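PDB 6D1P: glycosyl hydrolases family 2, sugar binding domain protein from Bacteroides uniformis str. 3978 T3 ii, which probably hydrolyses O-glycosidic bonds as a beta-glucuronidase of glycoside hydrolase family 2. Local coordinates for residues T437-K440 and D441-R444; M622-I625 and Y626-W630; A797-S800 and K801-K805. All coordinates share one frame; numbering follows the deposited sequence.

Overall arrangement
The three contacts are local and follow one another along the chain. Contact 1 (437-444) is at the start of helix 440-457 in the TIM barrel domain. Contact 2 (622-630) leads from strand 623-625 to strand 632-634. Its side chains touch helices 550-564 and 609-617 and strands 641-647 and 698-709. Contact 3 (797-805) is the turn region between strands 793-799 and 807-811 near the C-terminus. The centres of contacts 1 and 2 are 49 Å apart, on opposite sides of the chain's centre. Contact 3 is also centred 49 Å from contact 1, but 32 Å from contact 2. None touches another. Each lies at the end of a helix or strand, in a different part of this multidomain chain.

Contact 1 of 3, residues T437-K440 and D441-R444; sequences TFEK and DSIR
I443 N donates to E439 O at 3.0 Å and R444 N to K440 O at 2.8 Å, the first i to i+4 backbone bonds of helix 440-457. The second is almost straight, with 177° at its hydrogen. E439 holds the N-cap position. F438 comes just before it and reaches over the cap to I443. CG of F438 lies anti to its own backbone N (chi1 -173°), which swings the ring back toward the helix. CD1 of I443 then meets one ring face, displaced toward the rim, with F438 CZ 3.5 Å from I443 CD1. This is a CH-pi contact, and the two side chains cross at about a right angle. W389 and F470 also pack against I443, which is buried.

The polar side of the cap is more exposed. S442 OG donates to E439 OE1 at 2.7 Å. It meets that oxygen on its anti side, 29° out of the carboxylate plane. The extended E439 chain brings the carboxylate to the serine. D441 turns its own carboxylate back, and OD1 takes a weak bond from S442 N at 2.6 Å. R444 points elsewhere, and its NH1 forms a salt bridge with D473.

F438 just before the N-cap and I443 four residues after the cap form a hydrophobic staple. It closes the start of the helix in the beta-alpha-beta crossover that joins barrel strands 420-432 and 462-466.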
loop_
_atom_site.group_PDB
_atom_site.type_symbol
_atom_site.label_atom_id
_atom_site.label_comp_id
_atom_site.label_asym_id
_atom_site.label_seq_id
_atom_site.Cartn_x
_atom_site.Cartn_y
_atom_site.Cartn_z
ATOM N N THR A 437 -23.779 -19.851 -3.439
ATOM C CA THR A 437 -25.216 -20.031 -3.347
ATOM C C THR A 437 -25.911 -18.685 -3.224
ATOM O O THR A 437 -25.320 -17.679 -2.830
ATOM C CB THR A 437 -25.593 -20.868 -2.127
ATOM O OG1 THR A 437 -25.459 -20.047 -0.954
ATOM C CG2 THR A 437 -24.693 -22.102 -2.007
ATOM N N PHE A 438 -27.195 -18.701 -3.535
ATOM C CA PHE A 438 -28.072 -17.570 -3.277
ATOM C C PHE A 438 -29.458 -18.152 -3.028
ATOM O O PHE A 438 -30.108 -18.623 -3.967
ATOM C CB PHE A 438 -28.069 -16.599 -4.446
ATOM C CG PHE A 438 -28.821 -15.351 -4.173
ATOM C CD1 PHE A 438 -28.191 -14.274 -3.569
ATOM C CD2 PHE A 438 -30.182 -15.260 -4.480
ATOM C CE1 PHE A 438 -28.897 -13.100 -3.306
ATOM C CE2 PHE A 438 -30.895 -14.102 -4.214
ATOM C CZ PHE A 438 -30.254 -13.019 -3.625
ATOM N N GLU A 439 -29.901 -18.124 -1.774
ATOM C CA GLU A 439 -31.102 -18.824 -1.332
ATOM C C GLU A 439 -32.158 -17.795 -0.958
ATOM O O GLU A 439 -32.114 -17.214 0.134
ATOM C CB GLU A 439 -30.772 -19.741 -0.160
ATOM C CG GLU A 439 -29.838 -20.882 -0.553
ATOM C CD GLU A 439 -29.219 -21.593 0.644
ATOM O OE1 GLU A 439 -29.461 -21.170 1.801
ATOM O OE2 GLU A 439 -28.486 -22.583 0.417
ATOM N N LYS A 440 -33.113 -17.571 -1.860
ATOM C CA LYS A 440 -34.115 -16.548 -1.586
ATOM C C LYS A 440 -34.879 -16.868 -0.312
ATOM O O LYS A 440 -35.183 -15.965 0.474
ATOM C CB LYS A 440 -35.069 -16.407 -2.762
ATOM C CG LYS A 440 -34.387 -16.028 -4.037
ATOM C CD LYS A 440 -35.398 -15.814 -5.144
ATOM C CE LYS A 440 -34.727 -15.108 -6.319
ATOM N NZ LYS A 440 -35.678 -14.848 -7.433
ATOM N N ASP A 441 -35.157 -18.162 -0.070
ATOM C CA ASP A 441 -35.964 -18.541 1.082
ATOM C C ASP A 441 -35.205 -18.332 2.383
ATOM O O ASP A 441 -35.795 -17.908 3.386
ATOM C CB ASP A 441 -36.456 -19.992 0.948
ATOM C CG ASP A 441 -35.322 -21.003 0.703
ATOM O OD1 ASP A 441 -34.116 -20.664 0.855
ATOM O OD2 ASP A 441 -35.656 -22.163 0.352
ATOM N N SER A 442 -33.896 -18.607 2.380
ATOM C CA SER A 442 -33.069 -18.309 3.543
ATOM C C SER A 442 -32.984 -16.811 3.788
ATOM O O SER A 442 -32.930 -16.366 4.936
ATOM C CB SER A 442 -31.665 -18.889 3.357
ATOM O OG SER A 442 -31.732 -20.252 3.019
ATOM N N ILE A 443 -32.941 -16.019 2.722
ATOM C CA ILE A 443 -32.905 -14.571 2.883
ATOM C C ILE A 443 -34.232 -14.073 3.448
ATOM O O ILE A 443 -34.260 -13.289 4.407
ATOM C CB ILE A 443 -32.549 -13.895 1.545
ATOM C CG1 ILE A 443 -31.109 -14.219 1.162
ATOM C CG2 ILE A 443 -32.722 -12.387 1.640
ATOM C CD1 ILE A 443 -30.749 -13.826 -0.246
ATOM N N ARG A 444 -35.350 -14.540 2.878
ATOM C CA ARG A 444 -36.657 -14.269 3.469
ATOM C C ARG A 444 -36.663 -14.599 4.956
ATOM O O ARG A 444 -37.063 -13.774 5.789
ATOM C CB ARG A 444 -37.748 -15.076 2.750
ATOM C CG ARG A 444 -38.631 -14.286 1.814
ATOM C CD ARG A 444 -39.849 -15.097 1.370
ATOM N NE ARG A 444 -40.994 -14.996 2.278
ATOM C CZ ARG A 444 -41.798 -13.935 2.356
ATOM N NH1 ARG A 444 -41.572 -12.864 1.601
ATOM N NH2 ARG A 444 -42.832 -13.934 3.188
#

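Contact 2 of 3, residues M622-I625 and Y626-W630; sequences MLHI and YGHSW
Y626 follows I625 and sets its backbone beside two side chains, with Y626 N 3.4 Å from I625 CG2 and 3.9 Å from H624 CD2. The phenol OH of Y626 reaches S551 OG and H522 ND1 and bonds to both, and I554 of helix 550-564 touches the side chain.

G627 adopts a positive phi of 135°, a backbone shape that a side chain would crowd against the carbonyl before it. Its N donates to E608 OE1, which also bonds H624 NE2.

H628 folds back over H624. The two imidazoles form an offset stack, with centroids 4.5 Å apart and planes at 27°. H628 CD2 does the touching, over a face of the H624 ring, 3.3 Å from H624 CE1. The same CD2 lies 3.1 Å from I625 O, which sits at the edge of the H628 ring and in its plane. H628 NE2 bonds to D702 OD2, which also bonds I625 N.

S629 gives its N to E608 OE2, while its OG bonds H522 NE2. W630 N closes the type I turn on G627 O at 3.0 Å.

E608 thus ties H624 to the backbone of the loop, and D702 links H628 to the strand. Either carboxylate could favour an extra proton on its histidine, although charge on both stacked rings would carry some mutual repulsion.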
loop_
_atom_site.group_PDB
_atom_site.type_symbol
_atom_site.label_atom_id
_atom_site.label_comp_id
_atom_site.label_asym_id
_atom_site.label_seq_id
_atom_site.Cartn_x
_atom_site.Cartn_y
_atom_site.Cartn_z
ATOM N N MET A 622 -35.165 32.873 -2.837
ATOM C CA MET A 622 -33.914 32.695 -3.546
ATOM C C MET A 622 -34.200 32.823 -5.029
ATOM O O MET A 622 -35.352 32.769 -5.473
ATOM C CB MET A 622 -33.243 31.344 -3.229
ATOM C CG MET A 622 -34.140 30.104 -3.456
ATOM S SD MET A 622 -34.328 29.647 -5.197
ATOM C CE MET A 622 -32.699 29.025 -5.591
ATOM N N LEU A 623 -33.124 32.979 -5.784
ATOM C CA LEU A 623 -33.151 33.209 -7.217
ATOM C C LEU A 623 -31.806 32.731 -7.752
ATOM O O LEU A 623 -30.765 33.144 -7.232
ATOM C CB LEU A 623 -33.367 34.698 -7.511
ATOM C CG LEU A 623 -33.370 35.221 -8.942
ATOM C CD1 LEU A 623 -34.604 34.743 -9.677
ATOM C CD2 LEU A 623 -33.322 36.749 -8.934
ATOM N N HIS A 624 -31.816 31.849 -8.754
ATOM C CA HIS A 624 -30.580 31.314 -9.323
ATOM C C HIS A 624 -30.760 31.166 -10.820
ATOM O O HIS A 624 -31.527 30.314 -11.274
ATOM C CB HIS A 624 -30.188 29.961 -8.711
ATOM C CG HIS A 624 -28.915 29.377 -9.277
ATOM N ND1 HIS A 624 -27.682 29.535 -8.673
ATOM C CD2 HIS A 624 -28.690 28.652 -10.398
ATOM C CE1 HIS A 624 -26.756 28.922 -9.390
ATOM N NE2 HIS A 624 -27.341 28.382 -10.445
ATOM N N ILE A 625 -30.041 31.982 -11.579
ATOM C CA ILE A 625 -29.973 31.788 -13.016
ATOM C C ILE A 625 -29.133 30.556 -13.296
ATOM O O ILE A 625 -28.004 30.433 -12.806
ATOM C CB ILE A 625 -29.366 33.022 -13.692
ATOM C CG1 ILE A 625 -30.156 34.284 -13.306
ATOM C CG2 ILE A 625 -29.284 32.803 -15.193
ATOM C CD1 ILE A 625 -29.399 35.583 -13.574
ATOM N N TYR A 626 -29.673 29.638 -14.083
ATOM C CA TYR A 626 -28.908 28.459 -14.436
ATOM C C TYR A 626 -27.804 28.847 -15.413
ATOM O O TYR A 626 -28.078 29.358 -16.503
ATOM C CB TYR A 626 -29.819 27.373 -15.014
ATOM C CG TYR A 626 -29.051 26.257 -15.670
ATOM C CD1 TYR A 626 -27.959 25.659 -15.032
ATOM C CD2 TYR A 626 -29.389 25.811 -16.941
ATOM C CE1 TYR A 626 -27.240 24.645 -15.651
ATOM C CE2 TYR A 626 -28.683 24.797 -17.558
ATOM C CZ TYR A 626 -27.615 24.219 -16.905
ATOM O OH TYR A 626 -26.909 23.216 -17.531
ATOM N N GLY A 627 -26.553 28.596 -15.021
ATOM C CA GLY A 627 -25.427 28.824 -15.902
ATOM C C GLY A 627 -24.244 29.524 -15.256
ATOM O O GLY A 627 -23.335 29.945 -15.964
ATOM N N HIS A 628 -24.235 29.658 -13.928
ATOM C CA HIS A 628 -23.072 30.221 -13.247
ATOM C C HIS A 628 -21.791 29.470 -13.606
ATOM O O HIS A 628 -20.714 30.073 -13.712
ATOM C CB HIS A 628 -23.275 30.179 -11.736
ATOM C CG HIS A 628 -24.181 31.238 -11.207
ATOM N ND1 HIS A 628 -23.716 32.316 -10.486
ATOM C CD2 HIS A 628 -25.527 31.371 -11.259
ATOM C CE1 HIS A 628 -24.733 33.076 -10.128
ATOM N NE2 HIS A 628 -25.844 32.525 -10.584
ATOM N N SER A 629 -21.880 28.144 -13.771
ATOM C CA SER A 629 -20.731 27.324 -14.124
ATOM C C SER A 629 -20.709 26.970 -15.608
ATOM O O SER A 629 -20.041 26.009 -16.003
ATOM C CB SER A 629 -20.693 26.054 -13.264
ATOM O OG SER A 629 -21.704 25.116 -13.632
ATOM N N TRP A 630 -21.408 27.740 -16.442
ATOM C CA TRP A 630 -21.482 27.490 -17.882
ATOM C C TRP A 630 -20.887 28.703 -18.593
ATOM O O TRP A 630 -21.599 29.681 -18.875
ATOM C CB TRP A 630 -22.929 27.215 -18.294
ATOM C CG TRP A 630 -23.126 26.724 -19.695
ATOM C CD1 TRP A 630 -22.216 26.739 -20.717
ATOM C CD2 TRP A 630 -24.327 26.144 -20.236
ATOM N NE1 TRP A 630 -22.774 26.203 -21.858
ATOM C CE2 TRP A 630 -24.066 25.827 -21.586
ATOM C CE3 TRP A 630 -25.594 25.859 -19.705
ATOM C CZ2 TRP A 630 -25.027 25.246 -22.413
ATOM C CZ3 TRP A 630 -26.538 25.264 -20.524
ATOM C CH2 TRP A 630 -26.254 24.974 -21.864
#

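Contact 3 of 3, residues A797-S800 and K801-K805; sequences ASDS and KRILK
R802 N donates to D799 O at 2.7 Å and closes a type I turn from D799 to R802. The turn opens the loop of a beta hairpin between the antiparallel strands 793-799 and 807-811. R802 itself has a left-handed backbone conformation, which sends the chain on past the D799 side chain.

The D799 carboxylate then grips two successive amides. OD2 accepts I803 N at 2.8 Å through its syn lone pair. OD1 accepts L804 N at 2.8 Å, met from above the carboxylate plane. CG of D799 stands between the backbone N and the carbonyl carbon (chi1 67°), which puts the carboxylate over the loop amides. An alanine in place of D799 removes both acceptors, and the amides of I803 and L804, left without their mates, would probably let the loop move more freely.

L804 packs on I719 of strand 718-723 and L737 of strand 730-738, while R802 packs on D758 of the second subunit. S798 OG bonds to T806 OG1, and it lies over one face of the R802 guanidinium, 4.0 Å from R802 NH1.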
loop_
_atom_site.group_PDB
_atom_site.type_symbol
_atom_site.label_atom_id
_atom_site.label_comp_id
_atom_site.label_asym_id
_atom_site.label_seq_id
_atom_site.Cartn_x
_atom_site.Cartn_y
_atom_site.Cartn_z
ATOM N N ALA A 797 -0.268 18.794 -18.975
ATOM C CA ALA A 797 -1.597 18.245 -19.238
ATOM C C ALA A 797 -1.548 17.390 -20.494
ATOM O O ALA A 797 -0.998 17.813 -21.517
ATOM C CB ALA A 797 -2.663 19.345 -19.393
ATOM N N SER A 798 -2.132 16.194 -20.408
ATOM C CA SER A 798 -2.210 15.260 -21.520
ATOM C C SER A 798 -3.606 14.660 -21.603
ATOM O O SER A 798 -4.325 14.576 -20.603
ATOM C CB SER A 798 -1.191 14.130 -21.360
ATOM O OG SER A 798 0.003 14.636 -20.795
ATOM N N ASP A 799 -3.989 14.250 -22.809
ATOM C CA ASP A 799 -5.119 13.348 -22.955
ATOM C C ASP A 799 -4.661 11.949 -22.571
ATOM O O ASP A 799 -3.586 11.497 -22.986
ATOM C CB ASP A 799 -5.676 13.363 -24.379
ATOM C CG ASP A 799 -4.721 12.778 -25.384
ATOM O OD1 ASP A 799 -3.619 13.342 -25.567
ATOM O OD2 ASP A 799 -5.069 11.739 -25.978
ATOM N N SER A 800 -5.460 11.275 -21.748
ATOM C CA SER A 800 -5.046 9.969 -21.248
ATOM C C SER A 800 -4.734 9.005 -22.384
ATOM O O SER A 800 -3.877 8.129 -22.232
ATOM C CB SER A 800 -6.129 9.411 -20.329
ATOM O OG SER A 800 -6.428 10.385 -19.342
ATOM N N LYS A 801 -5.394 9.167 -23.530
ATOM C CA LYS A 801 -5.140 8.320 -24.686
ATOM C C LYS A 801 -3.844 8.670 -25.411
ATOM O O LYS A 801 -3.450 7.928 -26.313
ATOM C CB LYS A 801 -6.325 8.404 -25.648
ATOM C CG LYS A 801 -7.606 7.824 -25.060
ATOM C CD LYS A 801 -8.721 7.723 -26.077
ATOM C CE LYS A 801 -9.679 6.584 -25.721
ATOM N NZ LYS A 801 -10.883 6.563 -26.608
ATOM N N ARG A 802 -3.194 9.782 -25.061
ATOM C CA ARG A 802 -1.874 10.137 -25.593
ATOM C C ARG A 802 -1.885 10.396 -27.097
ATOM O O ARG A 802 -0.852 10.261 -27.758
ATOM C CB ARG A 802 -0.830 9.061 -25.269
ATOM C CG ARG A 802 -0.468 8.979 -23.812
ATOM C CD ARG A 802 -0.159 10.361 -23.240
ATOM N NE ARG A 802 0.295 10.267 -21.852
ATOM C CZ ARG A 802 1.410 10.823 -21.377
ATOM N NH1 ARG A 802 2.197 11.559 -22.172
ATOM N NH2 ARG A 802 1.727 10.665 -20.093
ATOM N N ILE A 803 -3.031 10.763 -27.660
ATOM C CA ILE A 803 -3.057 11.124 -29.071
ATOM C C ILE A 803 -2.702 12.596 -29.285
ATOM O O ILE A 803 -2.134 12.947 -30.320
ATOM C CB ILE A 803 -4.416 10.778 -29.713
ATOM C CG1 ILE A 803 -5.570 11.450 -28.958
ATOM C CG2 ILE A 803 -4.585 9.264 -29.783
ATOM C CD1 ILE A 803 -6.965 11.142 -29.518
ATOM N N LEU A 804 -3.003 13.464 -28.336
ATOM C CA LEU A 804 -2.563 14.843 -28.459
ATOM C C LEU A 804 -1.191 14.990 -27.818
ATOM O O LEU A 804 -0.785 14.177 -26.990
ATOM C CB LEU A 804 -3.563 15.799 -27.799
ATOM C CG LEU A 804 -5.057 15.558 -28.033
ATOM C CD1 LEU A 804 -5.915 16.580 -27.266
ATOM C CD2 LEU A 804 -5.374 15.606 -29.518
ATOM N N LYS A 805 -0.477 16.042 -28.208
ATOM C CA LYS A 805 0.824 16.328 -27.629
ATOM C C LYS A 805 0.641 17.006 -26.281
ATOM O O LYS A 805 -0.239 17.857 -26.115
ATOM C CB LYS A 805 1.652 17.214 -28.564
ATOM C CG LYS A 805 2.113 16.530 -29.869
ATOM C CD LYS A 805 3.449 15.794 -29.696
ATOM C CE LYS A 805 3.611 14.613 -30.672
ATOM N NZ LYS A 805 3.906 13.306 -29.967
#